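Local coordinates for protein leucine aminopeptidase 1 (PDB 2HC9) that removes N-terminal amino acids, preferably leucine, from peptides as a two-zinc aminopeptidase of the M17 family and probably serves in digestion, at residues Leu166-Ser169 with Val170-Ala174; Glu210-Lys214 with Ala215-Gly219; Gln384-Asn387 with Glu388-Ala392. The protein carries 1 engineered substitution. All blocks are in the same frame, centred on the assembly; numbering follows the deposited sequence.

Contact 1 of 3, residues Leu166-Ser169 with Val170-Ala174; sequences LSES and VRETA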
ATOM      1  N   LEU A 166     -36.120  22.472 -18.845  1.00 14.11           N
ATOM      2  CA  LEU A 166     -34.888  21.683 -18.890  1.00 15.34           C
ATOM      3  C   LEU A 166     -33.837  22.264 -17.938  1.00 16.28           C
ATOM      4  O   LEU A 166     -33.189  21.520 -17.189  1.00 16.56           O
ATOM      5  CB  LEU A 166     -34.326  21.637 -20.313  1.00 16.62           C
ATOM      6  CG  LEU A 166     -32.974  20.904 -20.428  1.00 20.43           C
ATOM      7  CD1 LEU A 166     -33.141  19.421 -20.047  1.00 17.48           C
ATOM      8  CD2 LEU A 166     -32.427  21.069 -21.849  1.00 16.36           C
ATOM      9  N   SER A 167     -33.681  23.587 -17.954  1.00 15.73           N
ATOM     10  CA  SER A 167     -32.796  24.250 -16.998  1.00 16.27           C
ATOM     11  C   SER A 167     -33.132  23.866 -15.565  1.00 16.98           C
ATOM     12  O   SER A 167     -32.236  23.609 -14.764  1.00 16.26           O
ATOM     13  CB  SER A 167     -32.854  25.775 -17.149  1.00 18.32           C
ATOM     14  OG  SER A 167     -32.368  26.183 -18.418  1.00 18.60           O
ATOM     15  N   GLU A 168     -34.419  23.852 -15.237  1.00 15.41           N
ATOM     16  CA  GLU A 168     -34.849  23.451 -13.895  1.00 15.23           C
ATOM     17  C   GLU A 168     -34.508  21.989 -13.633  1.00 17.19           C
ATOM     18  O   GLU A 168     -34.026  21.647 -12.561  1.00 15.07           O
ATOM     19  CB  GLU A 168     -36.354  23.719 -13.705  1.00 17.02           C
ATOM     20  CG  GLU A 168     -36.952  23.144 -12.397  1.00 17.49           C
ATOM     21  CD  GLU A 168     -36.507  23.872 -11.110  1.00 17.36           C
ATOM     22  OE1 GLU A 168     -35.614  24.737 -11.126  1.00 17.51           O
ATOM     23  OE2 GLU A 168     -37.060  23.552 -10.040  1.00 19.14           O
ATOM     24  N   SER A 169     -34.737  21.123 -14.617  1.00 15.63           N
ATOM     25  CA  SER A 169     -34.487  19.686 -14.402  1.00 13.45           C
ATOM     26  C   SER A 169     -32.987  19.456 -14.169  1.00 14.02           C
ATOM     27  O   SER A 169     -32.601  18.662 -13.296  1.00 15.55           O
ATOM     28  CB  SER A 169     -34.979  18.881 -15.603  1.00 18.80           C
ATOM     29  OG  SER A 169     -36.371  18.616 -15.500  1.00 18.70           O
ATOM     30  N   VAL A 170     -32.160  20.166 -14.937  1.00 12.94           N
ATOM     31  CA  VAL A 170     -30.695  20.128 -14.794  1.00 14.25           C
ATOM     32  C   VAL A 170     -30.290  20.584 -13.394  1.00 18.01           C
ATOM     33  O   VAL A 170     -29.568  19.865 -12.664  1.00 14.00           O
ATOM     34  CB  VAL A 170     -29.974  20.966 -15.909  1.00 16.64           C
ATOM     35  CG1 VAL A 170     -28.476  21.150 -15.585  1.00 14.95           C
ATOM     36  CG2 VAL A 170     -30.159  20.260 -17.295  1.00 15.54           C
ATOM     37  N   ARG A 171     -30.784  21.758 -12.984  1.00 14.54           N
ATOM     38  CA  ARG A 171     -30.422  22.287 -11.649  1.00 15.10           C
ATOM     39  C   ARG A 171     -30.968  21.456 -10.492  1.00 12.79           C
ATOM     40  O   ARG A 171     -30.321  21.352  -9.449  1.00 15.00           O
ATOM     41  CB  ARG A 171     -30.848  23.749 -11.517  1.00 14.80           C
ATOM     42  CG  ARG A 171     -30.092  24.651 -12.484  1.00 14.60           C
ATOM     43  CD  ARG A 171     -30.632  26.093 -12.403  1.00 16.16           C
ATOM     44  NE  ARG A 171     -30.259  26.767 -11.155  1.00 15.54           N
ATOM     45  CZ  ARG A 171     -31.078  27.525 -10.419  1.00 21.57           C
ATOM     46  NH1 ARG A 171     -32.378  27.689 -10.743  1.00 16.16           N
ATOM     47  NH2 ARG A 171     -30.601  28.109  -9.329  1.00 15.93           N
ATOM     48  N   GLU A 172     -32.149  20.871 -10.673  1.00 13.86           N
ATOM     49  CA  GLU A 172     -32.708  19.958  -9.668  1.00 12.90           C
ATOM     50  C   GLU A 172     -31.885  18.676  -9.509  1.00 14.61           C
ATOM     51  O   GLU A 172     -31.613  18.237  -8.389  1.00 13.87           O
ATOM     52  CB  GLU A 172     -34.162  19.581 -10.025  1.00 13.87           C
ATOM     53  CG  GLU A 172     -35.181  20.733  -9.719  1.00 13.74           C
ATOM     54  CD  GLU A 172     -35.330  20.936  -8.227  1.00 13.09           C
ATOM     55  OE1 GLU A 172     -36.130  20.189  -7.622  1.00 18.40           O
ATOM     56  OE2 GLU A 172     -34.585  21.768  -7.652  1.00 16.32           O
ATOM     57  N   THR A 173     -31.507  18.074 -10.632  1.00 14.31           N
ATOM     58  CA  THR A 173     -30.633  16.882 -10.596  1.00 11.80           C
ATOM     59  C   THR A 173     -29.369  17.209  -9.793  1.00 15.46           C
ATOM     60  O   THR A 173     -28.988  16.462  -8.889  1.00 12.27           O
ATOM     61  CB  THR A 173     -30.201  16.474 -12.038  1.00 16.46           C
ATOM     62  OG1 THR A 173     -31.361  16.177 -12.813  1.00 15.57           O
ATOM     63  CG2 THR A 173     -29.324  15.211 -12.005  1.00 14.77           C
ATOM     64  N   ALA A 174     -28.714  18.321 -10.143  1.00 15.07           N
ATOM     65  CA  ALA A 174     -27.492  18.747  -9.453  1.00 14.95           C
ATOM     66  C   ALA A 174     -27.724  19.053  -7.965  1.00 16.56           C
ATOM     67  O   ALA A 174     -26.899  18.691  -7.123  1.00 12.92           O
ATOM     68  CB  ALA A 174     -26.876  19.961 -10.158  1.00 14.91           C
TER
HETATM   69  O   HOH W   1     -34.188  26.464 -12.607  1.00 18.02           O
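From L166-S169 to V170-T173 four successive i to i+4 backbone bonds run along one continuous helix, among them V170 N to L166 O at 2.8 Å, with an N-H...O angle of 167°. S169 O takes a second donor: T173 OG1 gives its proton to it at 2.8 Å, while T173 N arrives from the opposite face of the carbonyl plane. The threonine hydroxyl can turn back in this way because OG1 lies anti to its own carbonyl carbon (chi1 -60°), which satisfies the polar end of a buried side chain within the helix. On another side of the helix, E168 and R171 are linked through water. One water donates to E168 OE1 at 2.7 Å and accepts from R171 NH1 at 2.9 Å, lying in the guanidinium plane at its edge. The direct approach of E168 OE1 to R171 NH1, 4.4 Å, is oblique and too long for a salt bridge. The carboxylates of E168 and E172 lie in nearly parallel planes, 1° apart, one displaced above the other, with the two OE2 atoms separated by 3.9 Å. Such proximity of like charges is probably eased by K133, which forms salt bridges to both glutamates, and by R175, which pairs with E172. R171 is further held by the carbonyls of F131 and T2. L166 CD1 meets V170 CG2 at 4.1 Å. This buried part of helix 157-178 lies between elements of both domains: S167 packs on strand 3-8 and helix 120-128, S169 and T173 on helix 277-290, and L166 against helix 473-480.

Contact 2 of 3, residues Glu210-Lys214 with Ala215-Gly219; sequences EELLK and AGFGG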
ATOM      1  N   GLU A 210     -39.562  -3.409   4.926  1.00 17.81           N
ATOM      2  CA  GLU A 210     -39.893  -4.841   4.917  1.00 21.59           C
ATOM      3  C   GLU A 210     -40.824  -5.247   3.775  1.00 19.24           C
ATOM      4  O   GLU A 210     -40.840  -6.418   3.395  1.00 18.39           O
ATOM      5  CB  GLU A 210     -40.463  -5.306   6.270  1.00 24.85           C
ATOM      6  CG  GLU A 210     -39.511  -5.092   7.446  1.00 27.38           C
ATOM      7  CD  GLU A 210     -38.226  -5.869   7.285  1.00 28.92           C
ATOM      8  OE1 GLU A 210     -38.314  -7.109   7.144  1.00 26.05           O
ATOM      9  OE2 GLU A 210     -37.138  -5.242   7.300  1.00 26.12           O
ATOM     10  N   GLU A 211     -41.573  -4.286   3.219  1.00 19.25           N
ATOM     11  CA  GLU A 211     -42.428  -4.591   2.061  1.00 22.75           C
ATOM     12  C   GLU A 211     -41.590  -5.034   0.878  1.00 17.75           C
ATOM     13  O   GLU A 211     -42.028  -5.856   0.097  1.00 16.75           O
ATOM     14  CB  GLU A 211     -43.292  -3.385   1.628  1.00 22.09           C
ATOM     15  CG  GLU A 211     -44.110  -2.728   2.737  1.00 28.82           C
ATOM     16  CD  GLU A 211     -44.397  -1.232   2.478  1.00 38.26           C
ATOM     17  OE1 GLU A 211     -44.218  -0.711   1.329  1.00 24.75           O
ATOM     18  OE2 GLU A 211     -44.779  -0.556   3.461  1.00 42.71           O
ATOM     19  N   LEU A 212     -40.373  -4.502   0.754  1.00 17.30           N
ATOM     20  CA  LEU A 212     -39.456  -4.943  -0.317  1.00 16.50           C
ATOM     21  C   LEU A 212     -39.037  -6.408  -0.165  1.00 16.71           C
ATOM     22  O   LEU A 212     -39.046  -7.175  -1.149  1.00 17.65           O
ATOM     23  CB  LEU A 212     -38.207  -4.055  -0.392  1.00 15.31           C
ATOM     24  CG  LEU A 212     -38.378  -2.623  -0.889  1.00 15.10           C
ATOM     25  CD1 LEU A 212     -37.117  -1.827  -0.557  1.00 17.64           C
ATOM     26  CD2 LEU A 212     -38.610  -2.587  -2.387  1.00 15.87           C
ATOM     27  N   LEU A 213     -38.647  -6.774   1.054  1.00 18.18           N
ATOM     28  CA  LEU A 213     -38.303  -8.152   1.383  1.00 17.81           C
ATOM     29  C   LEU A 213     -39.461  -9.081   1.047  1.00 21.74           C
ATOM     30  O   LEU A 213     -39.266 -10.096   0.359  1.00 18.00           O
ATOM     31  CB  LEU A 213     -37.953  -8.286   2.873  1.00 19.68           C
ATOM     32  CG  LEU A 213     -37.599  -9.716   3.348  1.00 20.03           C
ATOM     33  CD1 LEU A 213     -36.409 -10.273   2.590  1.00 20.84           C
ATOM     34  CD2 LEU A 213     -37.299  -9.703   4.844  1.00 23.30           C
ATOM     35  N   LYS A 214     -40.655  -8.751   1.555  1.00 20.68           N
ATOM     36  CA  LYS A 214     -41.844  -9.588   1.320  1.00 20.90           C
ATOM     37  C   LYS A 214     -42.195  -9.713  -0.142  1.00 22.12           C
ATOM     38  O   LYS A 214     -42.653 -10.769  -0.562  1.00 22.14           O
ATOM     39  CB  LYS A 214     -43.050  -9.102   2.108  1.00 23.80           C
ATOM     40  CG  LYS A 214     -42.813  -9.118   3.604  1.00 41.17           C
ATOM     41  CD  LYS A 214     -44.114  -8.836   4.360  1.00 51.81           C
ATOM     42  CE  LYS A 214     -43.890  -8.780   5.858  1.00 55.03           C
ATOM     43  NZ  LYS A 214     -43.186  -7.532   6.236  1.00 56.47           N
ATOM     44  N   ALA A 215     -41.983  -8.645  -0.918  1.00 21.30           N
ATOM     45  CA  ALA A 215     -42.313  -8.637  -2.353  1.00 19.62           C
ATOM     46  C   ALA A 215     -41.236  -9.268  -3.249  1.00 21.85           C
ATOM     47  O   ALA A 215     -41.424  -9.386  -4.475  1.00 21.06           O
ATOM     48  CB  ALA A 215     -42.619  -7.194  -2.842  1.00 16.45           C
ATOM     49  N   GLY A 216     -40.110  -9.643  -2.650  1.00 21.20           N
ATOM     50  CA  GLY A 216     -39.071 -10.377  -3.351  1.00 21.09           C
ATOM     51  C   GLY A 216     -37.981  -9.503  -3.949  1.00 18.58           C
ATOM     52  O   GLY A 216     -37.202  -9.990  -4.752  1.00 16.58           O
ATOM     53  N   PHE A 217     -37.924  -8.215  -3.576  1.00 16.50           N
ATOM     54  CA  PHE A 217     -36.888  -7.316  -4.083  1.00 18.18           C
ATOM     55  C   PHE A 217     -35.586  -7.534  -3.294  1.00 17.46           C
ATOM     56  O   PHE A 217     -35.142  -6.642  -2.548  1.00 17.04           O
ATOM     57  CB  PHE A 217     -37.295  -5.842  -3.941  1.00 17.65           C
ATOM     58  CG  PHE A 217     -38.411  -5.404  -4.877  1.00 20.84           C
ATOM     59  CD1 PHE A 217     -38.121  -4.688  -6.032  1.00 18.42           C
ATOM     60  CD2 PHE A 217     -39.747  -5.635  -4.550  1.00 19.13           C
ATOM     61  CE1 PHE A 217     -39.154  -4.244  -6.873  1.00 21.05           C
ATOM     62  CE2 PHE A 217     -40.779  -5.209  -5.396  1.00 18.82           C
ATOM     63  CZ  PHE A 217     -40.480  -4.519  -6.553  1.00 16.74           C
ATOM     64  N   GLY A 218     -34.958  -8.692  -3.483  1.00 17.88           N
ATOM     65  CA  GLY A 218     -33.814  -9.050  -2.645  1.00 16.70           C
ATOM     66  C   GLY A 218     -32.633  -8.109  -2.829  1.00 15.20           C
ATOM     67  O   GLY A 218     -31.924  -7.806  -1.867  1.00 15.74           O
ATOM     68  N   GLY A 219     -32.408  -7.648  -4.065  1.00 15.76           N
ATOM     69  CA  GLY A 219     -31.315  -6.718  -4.327  1.00 17.27           C
ATOM     70  C   GLY A 219     -31.520  -5.412  -3.589  1.00 19.13           C
ATOM     71  O   GLY A 219     -30.639  -4.976  -2.851  1.00 14.25           O
TER
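L212 CD2 sits over one face of the F217 ring, 4.2 Å from its centroid and 28° off the ring normal, a CH-pi contact between side chains crossing at about a right angle. The same methyl is 3.8 Å from F217 CG, whose place anti to its own carbonyl carbon (chi1 -70°) lays the ring there. The backbone brings the pair together: F217 N donates to L212 O at 2.9 Å, and G216 N to L213 O at 3.2 Å, the latter from above the carbonyl plane. G216 allows the reversal with phi 94°, where a CB would jam against the preceding carbonyl oxygen. One residue earlier, A215 N still bonds to E211 O at 3.0 Å. Farther out, I207 of strand 203-208 touches both L212 and F217, F233 meets the F217 ring, and L323 packs on F217. An alanine in place of F217 would remove the ring under the L212 methyl and is likely to open a gap facing I207 and F233. The positive phi at G216 and the bonds back into the last turn define a Schellman motif closing helix 210-215, with L212 and F217 in hydrophobic contact across it; F217 then occupies the N-cap position of helix 218-224.

Contact 3 of 3, residues Gln384-Asn387 with Glu388-Ala392; sequences QLEN and EIIKA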
ATOM      1  N   GLN A 384     -28.842  -0.117 -33.147  1.00 18.23           N
ATOM      2  CA  GLN A 384     -29.474   1.131 -33.573  1.00 21.09           C
ATOM      3  C   GLN A 384     -29.668   2.087 -32.391  1.00 16.49           C
ATOM      4  O   GLN A 384     -29.435   3.297 -32.521  1.00 19.01           O
ATOM      5  CB  GLN A 384     -30.821   0.845 -34.216  1.00 25.84           C
ATOM      6  CG  GLN A 384     -30.702   0.292 -35.621  1.00 40.14           C
ATOM      7  CD  GLN A 384     -32.048  -0.143 -36.159  1.00 48.75           C
ATOM      8  OE1 GLN A 384     -32.833   0.678 -36.632  1.00 55.11           O
ATOM      9  NE2 GLN A 384     -32.330  -1.435 -36.072  1.00 54.01           N
ATOM     10  N   LEU A 385     -30.085   1.544 -31.250  1.00 18.72           N
ATOM     11  CA  LEU A 385     -30.253   2.389 -30.049  1.00 17.09           C
ATOM     12  C   LEU A 385     -28.887   2.958 -29.602  1.00 18.47           C
ATOM     13  O   LEU A 385     -28.789   4.117 -29.160  1.00 18.00           O
ATOM     14  CB  LEU A 385     -30.945   1.605 -28.939  1.00 19.22           C
ATOM     15  CG  LEU A 385     -31.257   2.365 -27.632  1.00 17.77           C
ATOM     16  CD1 LEU A 385     -32.051   3.627 -27.941  1.00 14.73           C
ATOM     17  CD2 LEU A 385     -32.039   1.437 -26.691  1.00 16.23           C
ATOM     18  N   GLU A 386     -27.831   2.148 -29.713  1.00 18.37           N
ATOM     19  CA  GLU A 386     -26.492   2.615 -29.415  1.00 17.28           C
ATOM     20  C   GLU A 386     -26.138   3.851 -30.260  1.00 18.42           C
ATOM     21  O   GLU A 386     -25.729   4.883 -29.731  1.00 17.05           O
ATOM     22  CB  GLU A 386     -25.446   1.500 -29.621  1.00 16.70           C
ATOM     23  CG  GLU A 386     -24.050   1.933 -29.206  1.00 18.02           C
ATOM     24  CD  GLU A 386     -23.003   0.859 -29.511  1.00 23.33           C
ATOM     25  OE1 GLU A 386     -22.268   0.994 -30.509  1.00 22.43           O
ATOM     26  OE2 GLU A 386     -22.939  -0.122 -28.773  1.00 20.16           O
ATOM     27  N   ASN A 387     -26.302   3.753 -31.576  1.00 15.79           N
ATOM     28  CA  ASN A 387     -26.089   4.909 -32.454  1.00 15.98           C
ATOM     29  C   ASN A 387     -26.979   6.084 -32.096  1.00 16.83           C
ATOM     30  O   ASN A 387     -26.530   7.226 -32.086  1.00 18.68           O
ATOM     31  CB  ASN A 387     -26.298   4.510 -33.922  1.00 21.72           C
ATOM     32  CG  ASN A 387     -25.269   3.498 -34.389  1.00 31.94           C
ATOM     33  OD1 ASN A 387     -24.120   3.516 -33.950  1.00 32.74           O
ATOM     34  ND2 ASN A 387     -25.680   2.612 -35.275  1.00 35.21           N
ATOM     35  N   GLU A 388     -28.235   5.800 -31.780  1.00 17.74           N
ATOM     36  CA  GLU A 388     -29.183   6.873 -31.502  1.00 20.07           C
ATOM     37  C   GLU A 388     -28.829   7.637 -30.208  1.00 21.70           C
ATOM     38  O   GLU A 388     -29.007   8.850 -30.142  1.00 17.06           O
ATOM     39  CB  GLU A 388     -30.585   6.302 -31.391  1.00 24.24           C
ATOM     40  CG  GLU A 388     -31.649   7.359 -31.391  1.00 31.58           C
ATOM     41  CD  GLU A 388     -33.028   6.773 -31.211  1.00 40.10           C
ATOM     42  OE1 GLU A 388     -33.138   5.522 -31.201  1.00 34.56           O
ATOM     43  OE2 GLU A 388     -33.988   7.566 -31.095  1.00 36.30           O
ATOM     44  N   ILE A 389     -28.368   6.929 -29.180  1.00 16.96           N
ATOM     45  CA  ILE A 389     -28.025   7.603 -27.907  1.00 14.78           C
ATOM     46  C   ILE A 389     -26.715   8.364 -28.051  1.00 17.32           C
ATOM     47  O   ILE A 389     -26.528   9.402 -27.429  1.00 16.13           O
ATOM     48  CB  ILE A 389     -28.050   6.642 -26.685  1.00 16.99           C
ATOM     49  CG1 ILE A 389     -28.267   7.443 -25.379  1.00 18.17           C
ATOM     50  CG2 ILE A 389     -26.808   5.679 -26.669  1.00 16.86           C
ATOM     51  CD1 ILE A 389     -28.584   6.585 -24.151  1.00 18.74           C
ATOM     52  N   ILE A 390     -25.819   7.887 -28.917  1.00 17.74           N
ATOM     53  CA  ILE A 390     -24.576   8.637 -29.151  1.00 17.87           C
ATOM     54  C   ILE A 390     -24.923   9.962 -29.835  1.00 18.12           C
ATOM     55  O   ILE A 390     -24.417  11.048 -29.470  1.00 15.99           O
ATOM     56  CB  ILE A 390     -23.548   7.799 -29.972  1.00 20.48           C
ATOM     57  CG1 ILE A 390     -22.955   6.702 -29.083  1.00 17.69           C
ATOM     58  CG2 ILE A 390     -22.398   8.685 -30.480  1.00 17.34           C
ATOM     59  CD1 ILE A 390     -22.364   5.510 -29.873  1.00 21.25           C
ATOM     60  N   LYS A 391     -25.817   9.867 -30.816  1.00 17.66           N
ATOM     61  CA  LYS A 391     -26.315  11.049 -31.507  1.00 19.39           C
ATOM     62  C   LYS A 391     -27.025  12.037 -30.543  1.00 17.57           C
ATOM     63  O   LYS A 391     -26.793  13.269 -30.598  1.00 16.36           O
ATOM     64  CB  LYS A 391     -27.270  10.591 -32.620  1.00 21.45           C
ATOM     65  CG  LYS A 391     -28.014  11.729 -33.290  1.00 27.89           C
ATOM     66  CD  LYS A 391     -28.840  11.173 -34.435  1.00 37.95           C
ATOM     67  CE  LYS A 391     -29.881  12.168 -34.920  1.00 44.99           C
ATOM     68  NZ  LYS A 391     -30.557  11.622 -36.129  1.00 50.15           N
ATOM     69  N   ALA A 392     -27.870  11.492 -29.671  1.00 17.07           N
ATOM     70  CA  ALA A 392     -28.513  12.277 -28.601  1.00 16.87           C
ATOM     71  C   ALA A 392     -27.505  12.936 -27.658  1.00 19.13           C
ATOM     72  O   ALA A 392     -27.714  14.078 -27.242  1.00 17.09           O
ATOM     73  CB  ALA A 392     -29.505  11.414 -27.813  1.00 18.45           C
TER
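E386 and I390 lie side by side and point the same way, with E386 CG 4.0 Å from I390 CD1. The isoleucine reaches this place because its CG1 stands anti to its own carbonyl carbon (chi1 -73°), turning the CD1 methyl back along the helix until it is also 3.4 Å from E386 O. The glutamate chain is extended, so only its aliphatic part meets I390, while its carboxylate goes on to a salt bridge between OE2 and R83 of the second subunit. L385 and E388 meet differently: their side chains run at a slant to each other, and L385 CD1 approaches E388 OE1 at 3.9 Å, an apolar methyl beside a carboxylate oxygen that hydrogen-bonds a glycerol, probably from the crystallisation liquor. I389 sets its CG2 methyl between its backbone N and carbonyl carbon, 3.3 Å from E386 O. Four regular helical bonds carry these side chains, among them I389 N to L385 O at 2.8 Å and K391 N to N387 O at 3.0 Å. Helix 383-396 is the middle element of a beta-alpha-beta unit between strands 376-380 and 400-402. L385 and E386 touch T380 on the first strand, and I389 and I390 meet V400 and P402 on the second. L385 and I389 also reach L454 on strand 452-457, while E388, I389 and A392 pack against helix 473-480.

How the contacts relate
Following the chain from the N terminus, the contacts come in series, none nested in or crossing another. Each lies in an unbroken stretch, so none closes a long loop; contact 2 alone spans a turn, between helices 210-215 and 218-224. Contact 1 lies within helix 157-178, which packs against both the N-terminal sheet and catalytic-domain helices. Contact 2 lies beside strand 203-208 of the catalytic sheet, its centre about 32 Å from that of contact 1. Contact 3 belongs to a helix beside strands 376-380 and 400-402 of that same sheet. Contacts 1 and 3 come within about 10 Å at their nearest atoms, and both pack on helix 473-480.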